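Local coordinates for hypothetical protein TT1426 (Thermus thermophilus, PDB 1WD5) that is of unproven function but is predicted to be a phosphoribosyltransferase of the type I family, probably with glycosyltransferase activity, at residues Ala9-Ala14 and Ala42-Gly47; Ala18-Glu23 and Arg169-Ala174; Phe65-Val70 and Leu83-Gln88. All blocks are in the same frame, centred on the assembly; numbering follows the deposited sequence.

Contact 1: residues Ala9-Ala14 and Ala42-Gly47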
loop_
_atom_site.group_PDB
_atom_site.type_symbol
_atom_site.label_atom_id
_atom_site.label_comp_id
_atom_site.label_asym_id
_atom_site.label_seq_id
_atom_site.Cartn_x
_atom_site.Cartn_y
_atom_site.Cartn_z
ATOM N N ALA A 9 0.070 -6.966 15.057
ATOM C CA ALA A 9 -0.211 -7.543 13.749
ATOM C C ALA A 9 1.052 -7.511 12.897
ATOM O O ALA A 9 1.303 -8.423 12.108
ATOM C CB ALA A 9 -1.331 -6.764 13.059
ATOM N N GLY A 10 1.846 -6.458 13.064
ATOM C CA GLY A 10 3.076 -6.331 12.304
ATOM C C GLY A 10 4.081 -7.415 12.648
ATOM O O GLY A 10 4.804 -7.903 11.777
ATOM N N ALA A 11 4.138 -7.785 13.923
ATOM C CA ALA A 11 5.058 -8.822 14.376
ATOM C C ALA A 11 4.659 -10.162 13.765
ATOM O O ALA A 11 5.499 -10.882 13.235
ATOM C CB ALA A 11 5.039 -8.912 15.913
ATOM N N LEU A 12 3.373 -10.490 13.837
ATOM C CA LEU A 12 2.876 -11.749 13.282
ATOM C C LEU A 12 3.043 -11.789 11.771
ATOM O O LEU A 12 3.292 -12.849 11.190
ATOM C CB LEU A 12 1.394 -11.943 13.627
ATOM C CG LEU A 12 1.062 -12.203 15.092
ATOM C CD1 LEU A 12 -0.451 -12.203 15.283
ATOM C CD2 LEU A 12 1.661 -13.545 15.520
ATOM N N LEU A 13 2.903 -10.634 11.131
ATOM C CA LEU A 13 3.033 -10.565 9.681
ATOM C C LEU A 13 4.482 -10.809 9.276
ATOM O O LEU A 13 4.756 -11.516 8.300
ATOM C CB LEU A 13 2.570 -9.198 9.171
ATOM C CG LEU A 13 2.301 -9.103 7.671
ATOM C CD1 LEU A 13 1.259 -10.146 7.270
ATOM C CD2 LEU A 13 1.808 -7.699 7.324
ATOM N N ALA A 14 5.410 -10.220 10.025
ATOM C CA ALA A 14 6.833 -10.389 9.743
ATOM C C ALA A 14 7.213 -11.864 9.866
ATOM O O ALA A 14 8.042 -12.367 9.109
ATOM C CB ALA A 14 7.663 -9.558 10.710
ATOM N N ALA A 42 9.417 -4.078 8.847
ATOM C CA ALA A 42 10.754 -3.696 8.417
ATOM C C ALA A 42 11.784 -3.941 9.519
ATOM O O ALA A 42 12.888 -4.414 9.248
ATOM C CB ALA A 42 10.770 -2.227 7.997
ATOM N N ARG A 43 11.424 -3.629 10.759
ATOM C CA ARG A 43 12.347 -3.832 11.876
ATOM C C ARG A 43 12.588 -5.312 12.176
ATOM O O ARG A 43 13.697 -5.701 12.547
ATOM C CB ARG A 43 11.825 -3.117 13.130
ATOM C CG ARG A 43 11.809 -1.599 12.995
ATOM C CD ARG A 43 11.115 -0.896 14.167
ATOM N NE ARG A 43 11.141 0.551 13.959
ATOM C CZ ARG A 43 12.235 1.295 14.081
ATOM N NH1 ARG A 43 13.386 0.729 14.428
ATOM N NH2 ARG A 43 12.192 2.593 13.816
ATOM N N ARG A 44 11.563 -6.141 12.012
ATOM C CA ARG A 44 11.715 -7.567 12.290
ATOM C C ARG A 44 12.438 -8.311 11.168
ATOM O O ARG A 44 13.159 -9.270 11.427
ATOM C CB ARG A 44 10.347 -8.211 12.552
ATOM C CG ARG A 44 9.559 -7.518 13.653
ATOM C CD ARG A 44 9.021 -8.491 14.679
ATOM N NE ARG A 44 8.539 -7.790 15.869
ATOM C CZ ARG A 44 8.459 -8.342 17.075
ATOM N NH1 ARG A 44 8.827 -9.602 17.249
ATOM N NH2 ARG A 44 8.028 -7.629 18.110
ATOM N N LEU A 45 12.267 -7.863 9.930
ATOM C CA LEU A 45 12.918 -8.518 8.795
ATOM C C LEU A 45 14.283 -7.926 8.439
ATOM O O LEU A 45 14.957 -8.413 7.535
ATOM C CB LEU A 45 12.018 -8.459 7.557
ATOM C CG LEU A 45 10.731 -9.289 7.546
ATOM C CD1 LEU A 45 9.991 -9.055 6.237
ATOM C CD2 LEU A 45 11.070 -10.758 7.698
ATOM N N GLY A 46 14.691 -6.880 9.147
ATOM C CA GLY A 46 15.965 -6.258 8.844
ATOM C C GLY A 46 15.897 -5.554 7.500
ATOM O O GLY A 46 16.887 -5.481 6.765
ATOM N N GLY A 47 14.716 -5.040 7.171
ATOM C CA GLY A 47 14.535 -4.344 5.912
ATOM C C GLY A 47 14.538 -2.834 6.072
ATOM O O GLY A 47 14.954 -2.306 7.107
#
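Arg44 reaches from the helix 33-45 across two alanines of the helix 6-17, its aliphatic root on Ala14 and its guanidinium above Ala11. The two alanines are three residues apart and so fall on much the same flank of their helix, which lets one long side chain cover both. The closest approach is between the two beta carbons, Ala14 CB to Arg44 CB at 3.5 Å, and both side chains leave their backbones toward the opposing segment. Arg44 CG is 4.1 Å from Ala14 CB, so the first two carbons of the chain share that methyl. The chain then bends at chi2 (-131°), and this kink swings CD, NE and CZ along the other helix to Ala11. There the flat group lies with one face on the methyl: Ala11 CB stands 3.6 Å from the guanidinium plane, over its centre. At Leu45 the packing is lighter. Its CD2 comes to 3.7 Å from the carbonyl oxygen Ala14 O, and its CG is 4.4 Å from Ala14 CB. The helix 33-45 is the crossover of a beta-alpha-beta unit between the strands 26-29 and 48-59, and the contact sets it beside the helix 6-17. A bound MES molecule, probably from the crystallisation liquor, lies about 4 Å from the side chain of Ala11. No hydrogen bond or salt bridge joins the two segments. Arg44 NE pairs with Glu40 of its own helix, which probably balances the charge there, and what Ala11 and Ala14 receive is van der Waals contact.

Contact 2: residues Ala18-Glu23 and Arg169-Ala174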
loop_
_atom_site.group_PDB
_atom_site.type_symbol
_atom_site.label_atom_id
_atom_site.label_comp_id
_atom_site.label_asym_id
_atom_site.label_seq_id
_atom_site.Cartn_x
_atom_site.Cartn_y
_atom_site.Cartn_z
ATOM N N ALA A 18 8.906 -14.261 6.968
ATOM C CA ALA A 18 10.268 -14.769 7.134
ATOM C C ALA A 18 10.645 -15.963 6.251
ATOM O O ALA A 18 11.742 -16.009 5.696
ATOM C CB ALA A 18 10.515 -15.117 8.603
ATOM N N PRO A 19 9.744 -16.947 6.113
ATOM C CA PRO A 19 10.046 -18.121 5.285
ATOM C C PRO A 19 10.177 -17.861 3.783
ATOM O O PRO A 19 10.766 -18.668 3.065
ATOM C CB PRO A 19 8.880 -19.069 5.586
ATOM C CG PRO A 19 8.401 -18.629 6.943
ATOM C CD PRO A 19 8.477 -17.133 6.837
ATOM N N LEU A 20 9.636 -16.739 3.312
ATOM C CA LEU A 20 9.670 -16.410 1.887
ATOM C C LEU A 20 11.047 -16.163 1.285
ATOM O O LEU A 20 11.195 -16.151 0.067
ATOM C CB LEU A 20 8.780 -15.199 1.605
ATOM C CG LEU A 20 7.293 -15.383 1.912
ATOM C CD1 LEU A 20 6.535 -14.130 1.502
ATOM C CD2 LEU A 20 6.760 -16.594 1.166
ATOM N N GLY A 21 12.048 -15.942 2.127
ATOM C CA GLY A 21 13.390 -15.717 1.616
ATOM C C GLY A 21 13.645 -14.354 0.996
ATOM O O GLY A 21 14.482 -14.221 0.103
ATOM N N LEU A 22 12.930 -13.337 1.457
ATOM C CA LEU A 22 13.126 -11.991 0.939
ATOM C C LEU A 22 14.484 -11.517 1.427
ATOM O O LEU A 22 14.897 -11.861 2.528
ATOM C CB LEU A 22 12.032 -11.067 1.461
ATOM C CG LEU A 22 10.620 -11.451 1.021
ATOM C CD1 LEU A 22 9.599 -10.720 1.869
ATOM C CD2 LEU A 22 10.444 -11.124 -0.455
ATOM N N GLU A 23 15.185 -10.734 0.615
ATOM C CA GLU A 23 16.499 -10.239 1.010
ATOM C C GLU A 23 16.505 -8.724 1.191
ATOM O O GLU A 23 16.261 -7.985 0.240
ATOM C CB GLU A 23 17.540 -10.645 -0.034
ATOM C CG GLU A 23 17.596 -12.147 -0.264
ATOM C CD GLU A 23 18.639 -12.547 -1.287
ATOM O OE1 GLU A 23 18.586 -12.036 -2.428
ATOM O OE2 GLU A 23 19.510 -13.377 -0.951
ATOM N N ARG A 169 -2.946 -10.664 -9.179
ATOM C CA ARG A 169 -1.821 -9.868 -9.658
ATOM C C ARG A 169 -0.484 -10.071 -8.942
ATOM O O ARG A 169 0.569 -9.749 -9.491
ATOM C CB ARG A 169 -2.195 -8.381 -9.601
ATOM C CG ARG A 169 -3.446 -8.014 -10.388
ATOM C CD ARG A 169 -3.789 -6.533 -10.222
ATOM N NE ARG A 169 -2.736 -5.661 -10.740
ATOM C CZ ARG A 169 -2.721 -4.340 -10.599
ATOM N NH1 ARG A 169 -3.704 -3.728 -9.950
ATOM N NH2 ARG A 169 -1.725 -3.629 -11.109
ATOM N N ALA A 170 -0.509 -10.598 -7.724
ATOM C CA ALA A 170 0.741 -10.792 -7.002
ATOM C C ALA A 170 0.629 -11.801 -5.883
ATOM O O ALA A 170 -0.466 -12.214 -5.514
ATOM C CB ALA A 170 1.218 -9.458 -6.436
ATOM N N GLU A 171 1.775 -12.200 -5.347
ATOM C CA GLU A 171 1.788 -13.133 -4.236
ATOM C C GLU A 171 1.167 -12.373 -3.071
ATOM O O GLU A 171 1.480 -11.201 -2.844
ATOM C CB GLU A 171 3.219 -13.537 -3.881
ATOM C CG GLU A 171 3.283 -14.693 -2.894
ATOM C CD GLU A 171 4.692 -14.999 -2.428
ATOM O OE1 GLU A 171 5.637 -14.893 -3.241
ATOM O OE2 GLU A 171 4.854 -15.359 -1.246
ATOM N N VAL A 172 0.271 -13.030 -2.351
ATOM C CA VAL A 172 -0.388 -12.400 -1.221
ATOM C C VAL A 172 -0.192 -13.195 0.056
ATOM O O VAL A 172 -0.333 -14.420 0.066
ATOM C CB VAL A 172 -1.905 -12.259 -1.462
ATOM C CG1 VAL A 172 -2.594 -11.811 -0.180
ATOM C CG2 VAL A 172 -2.166 -11.255 -2.580
ATOM N N VAL A 173 0.141 -12.485 1.127
ATOM C CA VAL A 173 0.323 -13.088 2.435
ATOM C C VAL A 173 -0.684 -12.412 3.359
ATOM O O VAL A 173 -0.530 -11.242 3.707
ATOM C CB VAL A 173 1.750 -12.860 2.976
ATOM C CG1 VAL A 173 1.863 -13.403 4.391
ATOM C CG2 VAL A 173 2.761 -13.552 2.072
ATOM N N ALA A 174 -1.726 -13.148 3.732
ATOM C CA ALA A 174 -2.765 -12.623 4.611
ATOM C C ALA A 174 -2.876 -13.537 5.820
ATOM O O ALA A 174 -3.007 -14.750 5.671
ATOM C CB ALA A 174 -4.096 -12.562 3.871
#
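Glu171 divides its carboxylate between two kinds of neighbour: OE1 is in a salt bridge with Arg150 NH2, while OE2 rests against the branched end of Leu20. Arg150 also ties down the other side of the contact, because its NH1 is hydrogen-bonded to Leu20 O, so one guanidinium links the loop 18-23 to the strand 171-174. The distances place OE2 almost evenly between the two methyls, 3.3 Å from Leu20 CD2 and 3.4 Å from Leu20 CD1. Leu20 CG is farther from the same oxygen, at 4.0 Å, so the touching is done by the methyls. The two side chains approach from opposite directions. Glu171 has CG opposite its backbone N (chi1 -170°) and stays extended beyond it, which carries the carboxylate from the strand to the leucine and to Arg150. Pairing with Arg150, which lies outside both segments, probably offsets the cost of holding a charged oxygen on methyl groups. Two residues along, on the same face of the strand, Val173 supplies the purely apolar half of the contact, with CG2 at 3.9 Å from Leu20 CD1. Here the side chains run past each other in opposite senses. Val173 also touches Ala16 and Leu17 of the helix 6-17, so Leu20 extends the cover that this helix gives the strand. With Leu20 CA and Val173 CA 9.9 Å apart, side chains alone span the gap. A helix and its following turn packed over an outermost parallel strand, beside the strand 150-155, fit the layered alpha/beta, Rossmann-like core of type I phosphoribosyltransferases.

Contact 3: residues Phe65-Val70 and Leu83-Gln88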
loop_
_atom_site.group_PDB
_atom_site.type_symbol
_atom_site.label_atom_id
_atom_site.label_comp_id
_atom_site.label_asym_id
_atom_site.label_seq_id
_atom_site.Cartn_x
_atom_site.Cartn_y
_atom_site.Cartn_z
ATOM N N PHE A 65 -14.480 2.121 -9.700
ATOM C CA PHE A 65 -13.873 1.274 -10.715
ATOM C C PHE A 65 -12.606 1.933 -11.239
ATOM O O PHE A 65 -12.653 2.987 -11.879
ATOM C CB PHE A 65 -14.843 1.018 -11.871
ATOM C CG PHE A 65 -14.314 0.050 -12.890
ATOM C CD1 PHE A 65 -13.919 -1.231 -12.509
ATOM C CD2 PHE A 65 -14.196 0.417 -14.224
ATOM C CE1 PHE A 65 -13.413 -2.132 -13.445
ATOM C CE2 PHE A 65 -13.691 -0.476 -15.169
ATOM C CZ PHE A 65 -13.299 -1.750 -14.780
ATOM N N ALA A 66 -11.475 1.289 -10.967
ATOM C CA ALA A 66 -10.166 1.797 -11.358
ATOM C C ALA A 66 -9.788 1.587 -12.823
ATOM O O ALA A 66 -9.932 0.493 -13.360
ATOM C CB ALA A 66 -9.091 1.168 -10.461
ATOM N N LEU A 67 -9.299 2.648 -13.460
ATOM C CA LEU A 67 -8.851 2.575 -14.846
ATOM C C LEU A 67 -7.337 2.769 -14.858
ATOM O O LEU A 67 -6.685 2.594 -15.887
ATOM C CB LEU A 67 -9.520 3.657 -15.708
ATOM C CG LEU A 67 -11.039 3.569 -15.895
ATOM C CD1 LEU A 67 -11.498 4.640 -16.878
ATOM C CD2 LEU A 67 -11.416 2.188 -16.409
ATOM N N GLY A 68 -6.786 3.127 -13.701
ATOM C CA GLY A 68 -5.352 3.337 -13.589
ATOM C C GLY A 68 -4.948 3.913 -12.241
ATOM O O GLY A 68 -5.708 3.837 -11.276
ATOM N N ALA A 69 -3.755 4.495 -12.174
ATOM C CA ALA A 69 -3.256 5.085 -10.932
ATOM C C ALA A 69 -2.165 6.107 -11.217
ATOM O O ALA A 69 -1.545 6.074 -12.281
ATOM C CB ALA A 69 -2.705 3.986 -10.014
ATOM N N VAL A 70 -1.946 7.024 -10.274
ATOM C CA VAL A 70 -0.891 8.028 -10.410
ATOM C C VAL A 70 0.022 7.905 -9.188
ATOM O O VAL A 70 -0.457 7.695 -8.072
ATOM C CB VAL A 70 -1.445 9.480 -10.463
ATOM C CG1 VAL A 70 -2.382 9.646 -11.658
ATOM C CG2 VAL A 70 -2.163 9.818 -9.168
ATOM N N LEU A 83 -8.719 2.799 -22.002
ATOM C CA LEU A 83 -9.312 3.483 -23.149
ATOM C C LEU A 83 -10.631 2.884 -23.628
ATOM O O LEU A 83 -11.334 3.491 -24.438
ATOM C CB LEU A 83 -8.306 3.537 -24.302
ATOM C CG LEU A 83 -7.069 4.380 -23.986
ATOM C CD1 LEU A 83 -6.066 4.295 -25.136
ATOM C CD2 LEU A 83 -7.498 5.826 -23.751
ATOM N N ARG A 84 -10.972 1.696 -23.134
ATOM C CA ARG A 84 -12.226 1.064 -23.530
ATOM C C ARG A 84 -13.366 1.578 -22.662
ATOM O O ARG A 84 -14.538 1.350 -22.967
ATOM C CB ARG A 84 -12.129 -0.465 -23.429
ATOM C CG ARG A 84 -11.299 -1.093 -24.542
ATOM C CD ARG A 84 -11.636 -2.566 -24.737
ATOM N NE ARG A 84 -11.019 -3.429 -23.736
ATOM C CZ ARG A 84 -9.750 -3.820 -23.762
ATOM N NH1 ARG A 84 -8.947 -3.429 -24.741
ATOM N NH2 ARG A 84 -9.283 -4.607 -22.808
ATOM N N TYR A 85 -13.017 2.282 -21.587
ATOM C CA TYR A 85 -14.015 2.841 -20.676
ATOM C C TYR A 85 -14.030 4.367 -20.668
ATOM O O TYR A 85 -14.962 4.979 -20.150
ATOM C CB TYR A 85 -13.770 2.371 -19.241
ATOM C CG TYR A 85 -14.150 0.940 -18.969
ATOM C CD1 TYR A 85 -13.227 -0.092 -19.128
ATOM C CD2 TYR A 85 -15.431 0.619 -18.528
ATOM C CE1 TYR A 85 -13.572 -1.413 -18.848
ATOM C CE2 TYR A 85 -15.786 -0.692 -18.251
ATOM C CZ TYR A 85 -14.852 -1.704 -18.409
ATOM O OH TYR A 85 -15.199 -3.002 -18.113
ATOM N N ALA A 86 -12.997 4.982 -21.229
ATOM C CA ALA A 86 -12.919 6.435 -21.235
ATOM C C ALA A 86 -11.975 6.927 -22.312
ATOM O O ALA A 86 -11.161 6.163 -22.832
ATOM C CB ALA A 86 -12.444 6.934 -19.864
ATOM N N ASP A 87 -12.087 8.211 -22.641
ATOM C CA ASP A 87 -11.225 8.817 -23.641
ATOM C C ASP A 87 -9.992 9.347 -22.915
ATOM O O ASP A 87 -10.013 9.521 -21.696
ATOM C CB ASP A 87 -11.942 9.967 -24.344
ATOM C CG ASP A 87 -12.144 11.158 -23.438
ATOM O OD1 ASP A 87 -13.051 11.127 -22.582
ATOM O OD2 ASP A 87 -11.372 12.125 -23.576
ATOM N N GLN A 88 -8.929 9.618 -23.662
ATOM C CA GLN A 88 -7.691 10.097 -23.066
ATOM C C GLN A 88 -7.837 11.413 -22.301
ATOM O O GLN A 88 -7.253 11.571 -21.231
ATOM C CB GLN A 88 -6.616 10.247 -24.147
ATOM C CG GLN A 88 -5.213 10.539 -23.618
ATOM C CD GLN A 88 -4.628 9.384 -22.823
ATOM O OE1 GLN A 88 -4.765 8.221 -23.207
ATOM N NE2 GLN A 88 -3.959 9.699 -21.721
#
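Leu67 is the buried side of this contact, with its two methyls set against consecutive residues of the segment 83-88. Its CD2 lies 3.7 Å from Tyr85 CB, and its CD1 is 3.9 Å from Ala86 CB. With CG turned opposite its own carbonyl carbon (chi1 -65°), the fork of the leucine opens across the start of the tyrosine side chain. Leu67 also packs on Leu91 of the helix 88-112, and both it and Ala86 touch Pro60, so this end is enclosed by several elements. Past Ala86 the chain enters that helix, with Asp87 as its N-cap and OD2 accepting a hydrogen bond from Tyr90 N. The backbone beneath Leu67 is irregular: Leu67 and Gly68 together face Val57 in a classic beta bulge, where the strand 66-71 pairs antiparallel with the strand 48-59 in the mixed sheet. The aromatic side is more open, since Tyr85 is exposed and Phe65 only partly covered. The rings nevertheless meet closely in a T-shaped (edge-to-face) pair, with centroids 4.9 Å apart and planes at 61°, a tilt short of perpendicular. Phe65 CE2 does the touching: it stands 3.6 Å above the tyrosine ring plane, over the ring centre, and is 3.7 Å from Tyr85 CZ. With an alanine in place of Phe65 the ring edge is gone, and Tyr85 would probably lose the packing on one face and be freer to turn. Tyr85 OH, at the far end of that ring, is 4.0 Å from Phe65 CZ, a van der Waals approach.

How the contacts relate
Contacts 1 and 2 are neighbours with centres 12 Å apart, and they meet directly where Leu45 CD2 lies 4.1 Å from Ala18 CA. Both involve the helix 6-17 or the turn that follows it: contact 1 sets it against the helix 33-45, contact 2 against an outermost strand. Contact 3 lies across the chain's centre from contact 1, about 35 Å between centres. It shares the mixed sheet with contact 2, but at the antiparallel end. Contacts 1 and 3 are partly buried, each with one buried touching residue, whereas contact 2 is a surface contact. Their chemistry differs too: guanidinium over methyl on a helix flank, carboxylate on leucine at the sheet edge, and an aromatic pair beside aliphatic packing at the antiparallel end.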